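Local coordinates for protein transcriptional regulators (LACI-FAMILY TRANSCRIPTIONAL REGULATORY PROTEIN) (Corynebacterium glutamicum, PDB 3GYB) that probably acts as a LacI-family transcription regulator, binding regulatory DNA and carrying a periplasmic-binding-protein-like domain of the kind that senses small molecules in relatives, at residues A[108-113]-A[139-144]; A[122-127]-A[168-173]. All blocks are in the same frame, centred on the assembly; numbering follows the deposited sequence.

Contact 1: A[108-113]-A[139-144]; sequences IATKHL and EATMRA
Thr110 packs against Thr141 and Met142, chiefly through two threonine methyls and a selenium atom. CG2 of Thr110 lies 3.7 Å from CG2 of Thr141, while SE of Met142, a selenomethionine, also stands 3.7 Å from Thr110 CG2. One methyl thus touches two consecutive residues of the partner helix. The threonine side chains run past each other in opposite senses, so that Thr141 CG2 also comes within 3.8 Å of Thr110 CB; the Met142 chain meets Thr110 at roughly a right angle. The bend at chi2 (-68°) carries SE to the Thr110 methyl, and a further bend at chi3 leaves CE beyond it. Beyond this centre, Lys111 contributes its backbone N, 4.2 Å from Thr141 CG2, and its amine leads away from the partner.

The two threonines solve their polar problem in the same way. OG1 lies beside the backbone N (chi1 -53° in Thr110), which leaves CG2 anti to that N and facing the partner helix. Thr110 OG1 is bonded to Ala106 O and Thr141 OG1 to Ser137 O, so the interface can be apolar although both central residues are threonines. No hydrogen bond joins the segments.

Their axes come within 9.3 Å at a crossing angle of -35°. Thr110 also touches Phe181 of strand 179-182, and Ala109 touches Ile227 of strand 226-228, so helix 102-115 lies against the sheet of the periplasmic-binding-protein-like alpha/beta domain. Helix 129-144 packs at its side; helix 102-115, strand 121-124 and helix 129-144 follow each other in the chain.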
loop_
_atom_site.group_PDB
_atom_site.type_symbol
_atom_site.label_atom_id
_atom_site.label_comp_id
_atom_site.label_asym_id
_atom_site.label_seq_id
_atom_site.Cartn_x
_atom_site.Cartn_y
_atom_site.Cartn_z
ATOM N N ILE A 108 -2.705 -3.479 -24.822
ATOM C CA ILE A 108 -1.930 -2.250 -24.883
ATOM C C ILE A 108 -0.523 -2.484 -24.345
ATOM O O ILE A 108 0.459 -2.069 -24.954
ATOM C CB ILE A 108 -2.590 -1.131 -24.053
ATOM C CG1 ILE A 108 -3.932 -0.744 -24.681
ATOM C CG2 ILE A 108 -1.660 0.071 -23.959
ATOM C CD1 ILE A 108 -4.692 0.320 -23.908
ATOM N N ALA A 109 -0.439 -3.150 -23.197
ATOM C CA ALA A 109 0.843 -3.430 -22.570
ATOM C C ALA A 109 1.739 -4.278 -23.457
ATOM O O ALA A 109 2.912 -3.964 -23.652
ATOM C CB ALA A 109 0.627 -4.137 -21.234
ATOM N N THR A 110 1.179 -5.360 -23.988
ATOM C CA THR A 110 1.934 -6.268 -24.835
ATOM C C THR A 110 2.345 -5.594 -26.133
ATOM O O THR A 110 3.498 -5.694 -26.554
ATOM C CB THR A 110 1.105 -7.525 -25.140
ATOM O OG1 THR A 110 0.656 -8.095 -23.904
ATOM C CG2 THR A 110 1.940 -8.559 -25.884
ATOM N N LYS A 111 1.400 -4.899 -26.755
ATOM C CA LYS A 111 1.667 -4.203 -28.006
ATOM C C LYS A 111 2.754 -3.150 -27.799
ATOM O O LYS A 111 3.582 -2.928 -28.679
ATOM C CB LYS A 111 0.386 -3.544 -28.527
ATOM C CG LYS A 111 0.550 -2.811 -29.863
ATOM C CD LYS A 111 0.958 -3.762 -30.976
ATOM C CE LYS A 111 1.021 -3.048 -32.319
ATOM N NZ LYS A 111 -0.262 -2.370 -32.644
ATOM N N HIS A 112 2.763 -2.507 -26.632
ATOM C CA HIS A 112 3.777 -1.492 -26.355
ATOM C C HIS A 112 5.165 -2.124 -26.385
ATOM O O HIS A 112 6.089 -1.582 -26.988
ATOM C CB HIS A 112 3.533 -0.838 -24.988
ATOM C CG HIS A 112 4.505 0.254 -24.655
ATOM N ND1 HIS A 112 4.668 1.373 -25.443
ATOM C CD2 HIS A 112 5.351 0.405 -23.607
ATOM C CE1 HIS A 112 5.571 2.167 -24.895
ATOM N NE2 HIS A 112 6.000 1.603 -23.780
ATOM N N LEU A 113 5.312 -3.274 -25.729
ATOM C CA LEU A 113 6.595 -3.963 -25.704
ATOM C C LEU A 113 6.984 -4.396 -27.115
ATOM O O LEU A 113 8.145 -4.291 -27.507
ATOM C CB LEU A 113 6.524 -5.177 -24.773
ATOM C CG LEU A 113 6.309 -4.821 -23.299
ATOM C CD1 LEU A 113 6.271 -6.101 -22.461
ATOM C CD2 LEU A 113 7.438 -3.909 -22.825
ATOM N N GLU A 139 -1.405 -13.670 -24.404
ATOM C CA GLU A 139 -1.139 -14.732 -25.365
ATOM C C GLU A 139 -1.736 -14.435 -26.730
ATOM O O GLU A 139 -1.082 -14.636 -27.752
ATOM C CB GLU A 139 -1.674 -16.079 -24.863
ATOM C CG GLU A 139 -0.917 -16.666 -23.675
ATOM C CD GLU A 139 -0.876 -18.186 -23.703
ATOM O OE1 GLU A 139 -1.892 -18.803 -24.090
ATOM O OE2 GLU A 139 0.168 -18.767 -23.330
ATOM N N ALA A 140 -2.979 -13.965 -26.750
ATOM C CA ALA A 140 -3.641 -13.665 -28.018
ATOM C C ALA A 140 -2.922 -12.551 -28.774
ATOM O O ALA A 140 -2.782 -12.600 -29.998
ATOM C CB ALA A 140 -5.095 -13.273 -27.775
ATOM N N THR A 141 -2.468 -11.539 -28.044
ATOM C CA THR A 141 -1.770 -10.426 -28.668
ATOM C C THR A 141 -0.413 -10.877 -29.193
ATOM O O THR A 141 -0.003 -10.461 -30.278
ATOM C CB THR A 141 -1.584 -9.271 -27.679
ATOM O OG1 THR A 141 -2.872 -8.829 -27.236
ATOM C CG2 THR A 141 -0.847 -8.107 -28.338
HETATM N N MSE A 142 0.291 -11.706 -28.426
HETATM C CA MSE A 142 1.587 -12.195 -28.881
HETATM C C MSE A 142 1.408 -12.999 -30.175
HETATM O O MSE A 142 2.109 -12.765 -31.149
HETATM C CB MSE A 142 2.246 -13.080 -27.811
HETATM C CG MSE A 142 2.793 -12.313 -26.611
HETATM SE SE MSE A 142 4.329 -11.192 -26.995
HETATM C CE MSE A 142 5.678 -12.565 -27.209
ATOM N N ARG A 143 0.455 -13.928 -30.181
ATOM C CA ARG A 143 0.206 -14.742 -31.373
ATOM C C ARG A 143 -0.329 -13.929 -32.547
ATOM O O ARG A 143 -0.077 -14.259 -33.704
ATOM C CB ARG A 143 -0.758 -15.882 -31.048
ATOM C CG ARG A 143 -0.180 -16.886 -30.069
ATOM C CD ARG A 143 -0.937 -18.201 -30.090
ATOM N NE ARG A 143 -0.298 -19.171 -29.207
ATOM C CZ ARG A 143 -0.519 -19.256 -27.900
ATOM N NH1 ARG A 143 -1.377 -18.433 -27.315
ATOM N NH2 ARG A 143 0.139 -20.151 -27.174
ATOM N N ALA A 144 -1.071 -12.870 -32.256
ATOM C CA ALA A 144 -1.602 -12.035 -33.326
ATOM C C ALA A 144 -0.437 -11.404 -34.083
ATOM O O ALA A 144 -0.513 -11.184 -35.291
ATOM C CB ALA A 144 -2.496 -10.947 -32.755
#

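Contact 2: A[122-127]-A[168-173]; sequences AHLRVG and LALLKE
Ala122 and Leu124 meet Leu170 where a helix packs on the parallel sheet of a Rossmann-like alpha/beta domain, of the type found in periplasmic binding proteins and the LacI family. The tight part is small. Leu170 CD2 sits 3.7 Å from Ala122 CB and 4.0 Å from Leu124 CD2, so a single methyl touches both strand residues. Ala122 and Leu124, two apart in the strand, present their side chains on the same face of the sheet, whereas His123 between them is directed to the other.

Leu170 extends toward the strand because its CG is anti to the backbone N (chi1 176°), and the second torsion brings CD2 forward. Leu124 approaches differently: its CB leaves the backbone to one side, and only the end of the chain closes on the helix, crossing Leu170 at a slant. The strand backbone is held independently, for Ala122 and Leu124 both hydrogen-bond to Phe181 in the adjacent strand 179-182.

The solvent side of helix 160-173 is quite different. Ala169, Lys172 and Glu173 are exposed and make no contact with the strand. Leu171, by contrast, is buried and touches Leu198 of helix 185-198. Past Leu124 the chain leaves the strand and diverges from the helix. On the sheet's other face, His123 ND1 is hydrogen-bonded to Phe181 O, and the backbone N of Arg125 stands 3.8 Å above the His123 ring plane, offset toward its rim.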
loop_
_atom_site.group_PDB
_atom_site.type_symbol
_atom_site.label_atom_id
_atom_site.label_comp_id
_atom_site.label_asym_id
_atom_site.label_seq_id
_atom_site.Cartn_x
_atom_site.Cartn_y
_atom_site.Cartn_z
ATOM N N ALA A 122 7.956 -11.893 -21.765
ATOM C CA ALA A 122 7.374 -12.816 -20.801
ATOM C C ALA A 122 6.297 -12.133 -19.971
ATOM O O ALA A 122 6.327 -10.918 -19.772
ATOM C CB ALA A 122 8.457 -13.374 -19.892
ATOM N N HIS A 123 5.350 -12.929 -19.487
ATOM C CA HIS A 123 4.254 -12.424 -18.667
ATOM C C HIS A 123 4.260 -13.061 -17.286
ATOM O O HIS A 123 4.379 -14.279 -17.163
ATOM C CB HIS A 123 2.913 -12.730 -19.342
ATOM C CG HIS A 123 1.714 -12.377 -18.515
ATOM N ND1 HIS A 123 1.410 -11.081 -18.157
ATOM C CD2 HIS A 123 0.714 -13.146 -18.022
ATOM C CE1 HIS A 123 0.272 -11.066 -17.486
ATOM N NE2 HIS A 123 -0.172 -12.307 -17.390
ATOM N N LEU A 124 4.159 -12.237 -16.247
ATOM C CA LEU A 124 4.089 -12.753 -14.883
ATOM C C LEU A 124 2.605 -12.774 -14.562
ATOM O O LEU A 124 1.980 -11.726 -14.430
ATOM C CB LEU A 124 4.826 -11.830 -13.909
ATOM C CG LEU A 124 6.342 -11.831 -14.061
ATOM C CD1 LEU A 124 6.961 -10.810 -13.115
ATOM C CD2 LEU A 124 6.867 -13.230 -13.764
ATOM N N ARG A 125 2.033 -13.964 -14.436
ATOM C CA ARG A 125 0.603 -14.051 -14.189
ATOM C C ARG A 125 0.138 -14.138 -12.745
ATOM O O ARG A 125 0.912 -14.419 -11.835
ATOM C CB ARG A 125 0.000 -15.211 -15.000
ATOM C CG ARG A 125 0.610 -16.566 -14.748
ATOM C CD ARG A 125 0.076 -17.611 -15.741
ATOM N NE ARG A 125 -1.385 -17.661 -15.785
ATOM C CZ ARG A 125 -2.084 -18.607 -16.408
ATOM N NH1 ARG A 125 -1.458 -19.590 -17.043
ATOM N NH2 ARG A 125 -3.410 -18.575 -16.393
ATOM N N VAL A 126 -1.153 -13.870 -12.573
ATOM C CA VAL A 126 -1.838 -13.902 -11.287
ATOM C C VAL A 126 -3.085 -14.766 -11.497
ATOM O O VAL A 126 -3.691 -14.728 -12.566
ATOM C CB VAL A 126 -2.251 -12.480 -10.854
ATOM C CG1 VAL A 126 -3.081 -12.538 -9.586
ATOM C CG2 VAL A 126 -1.007 -11.632 -10.633
ATOM N N GLY A 127 -3.470 -15.532 -10.479
ATOM C CA GLY A 127 -4.617 -16.418 -10.610
ATOM C C GLY A 127 -6.018 -15.853 -10.452
ATOM O O GLY A 127 -6.981 -16.615 -10.354
ATOM N N LEU A 168 13.003 -14.157 -10.623
ATOM C CA LEU A 168 14.343 -14.724 -10.561
ATOM C C LEU A 168 14.353 -16.100 -11.224
ATOM O O LEU A 168 15.309 -16.457 -11.910
ATOM C CB LEU A 168 14.816 -14.848 -9.111
ATOM C CG LEU A 168 15.214 -13.547 -8.411
ATOM C CD1 LEU A 168 15.594 -13.862 -6.966
ATOM C CD2 LEU A 168 16.385 -12.891 -9.138
ATOM N N ALA A 169 13.291 -16.871 -11.013
ATOM C CA ALA A 169 13.209 -18.207 -11.603
ATOM C C ALA A 169 12.990 -18.120 -13.114
ATOM O O ALA A 169 13.624 -18.841 -13.879
ATOM C CB ALA A 169 12.078 -18.997 -10.953
ATOM N N LEU A 170 12.098 -17.232 -13.535
ATOM C CA LEU A 170 11.794 -17.050 -14.956
ATOM C C LEU A 170 13.017 -16.647 -15.776
ATOM O O LEU A 170 13.280 -17.213 -16.840
ATOM C CB LEU A 170 10.709 -15.980 -15.120
ATOM C CG LEU A 170 10.336 -15.582 -16.550
ATOM C CD1 LEU A 170 9.542 -16.700 -17.196
ATOM C CD2 LEU A 170 9.525 -14.296 -16.525
ATOM N N LEU A 171 13.755 -15.654 -15.288
ATOM C CA LEU A 171 14.934 -15.183 -16.002
ATOM C C LEU A 171 16.082 -16.186 -15.966
ATOM O O LEU A 171 16.953 -16.169 -16.835
ATOM C CB LEU A 171 15.377 -13.828 -15.453
ATOM C CG LEU A 171 14.306 -12.748 -15.636
ATOM C CD1 LEU A 171 14.816 -11.423 -15.073
ATOM C CD2 LEU A 171 13.965 -12.604 -17.109
ATOM N N LYS A 172 16.094 -17.058 -14.964
ATOM C CA LYS A 172 17.138 -18.077 -14.900
ATOM C C LYS A 172 16.839 -19.117 -15.974
ATOM O O LYS A 172 17.733 -19.575 -16.679
ATOM C CB LYS A 172 17.163 -18.759 -13.534
ATOM C CG LYS A 172 17.981 -20.058 -13.513
ATOM C CD LYS A 172 19.457 -19.801 -13.802
ATOM C CE LYS A 172 20.212 -21.098 -14.076
ATOM N NZ LYS A 172 19.936 -21.627 -15.443
ATOM N N GLU A 173 15.569 -19.483 -16.093
ATOM C CA GLU A 173 15.154 -20.472 -17.078
ATOM C C GLU A 173 15.145 -19.904 -18.489
ATOM O O GLU A 173 15.358 -20.634 -19.459
ATOM C CB GLU A 173 13.757 -20.998 -16.746
ATOM C CG GLU A 173 13.693 -21.833 -15.476
ATOM C CD GLU A 173 12.314 -22.407 -15.230
ATOM O OE1 GLU A 173 11.508 -22.445 -16.183
ATOM O OE2 GLU A 173 12.039 -22.836 -14.091
#

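How the contacts relate
Both contacts are buried, lie away from the magnesium site, and belong to the same alpha/beta domain, yet they pack different layers of it. Contact 1 joins two helices beside each other; contact 2 sets a helix against a strand. Strand 121-124, used in contact 2, comes between helices 102-115 and 129-144 of contact 1 in the chain, so the segments alternate in sequence. The centres lie about 16 Å apart, with nearest atoms about 6 Å apart and no touch. Phe181 is common ground, meeting Thr110 in contact 1 and bonding the strand in contact 2. Chemically, threonine methyls and a selenium atom, with the hydroxyls bonded within their own helices, make the first, purely aliphatic side chains the second.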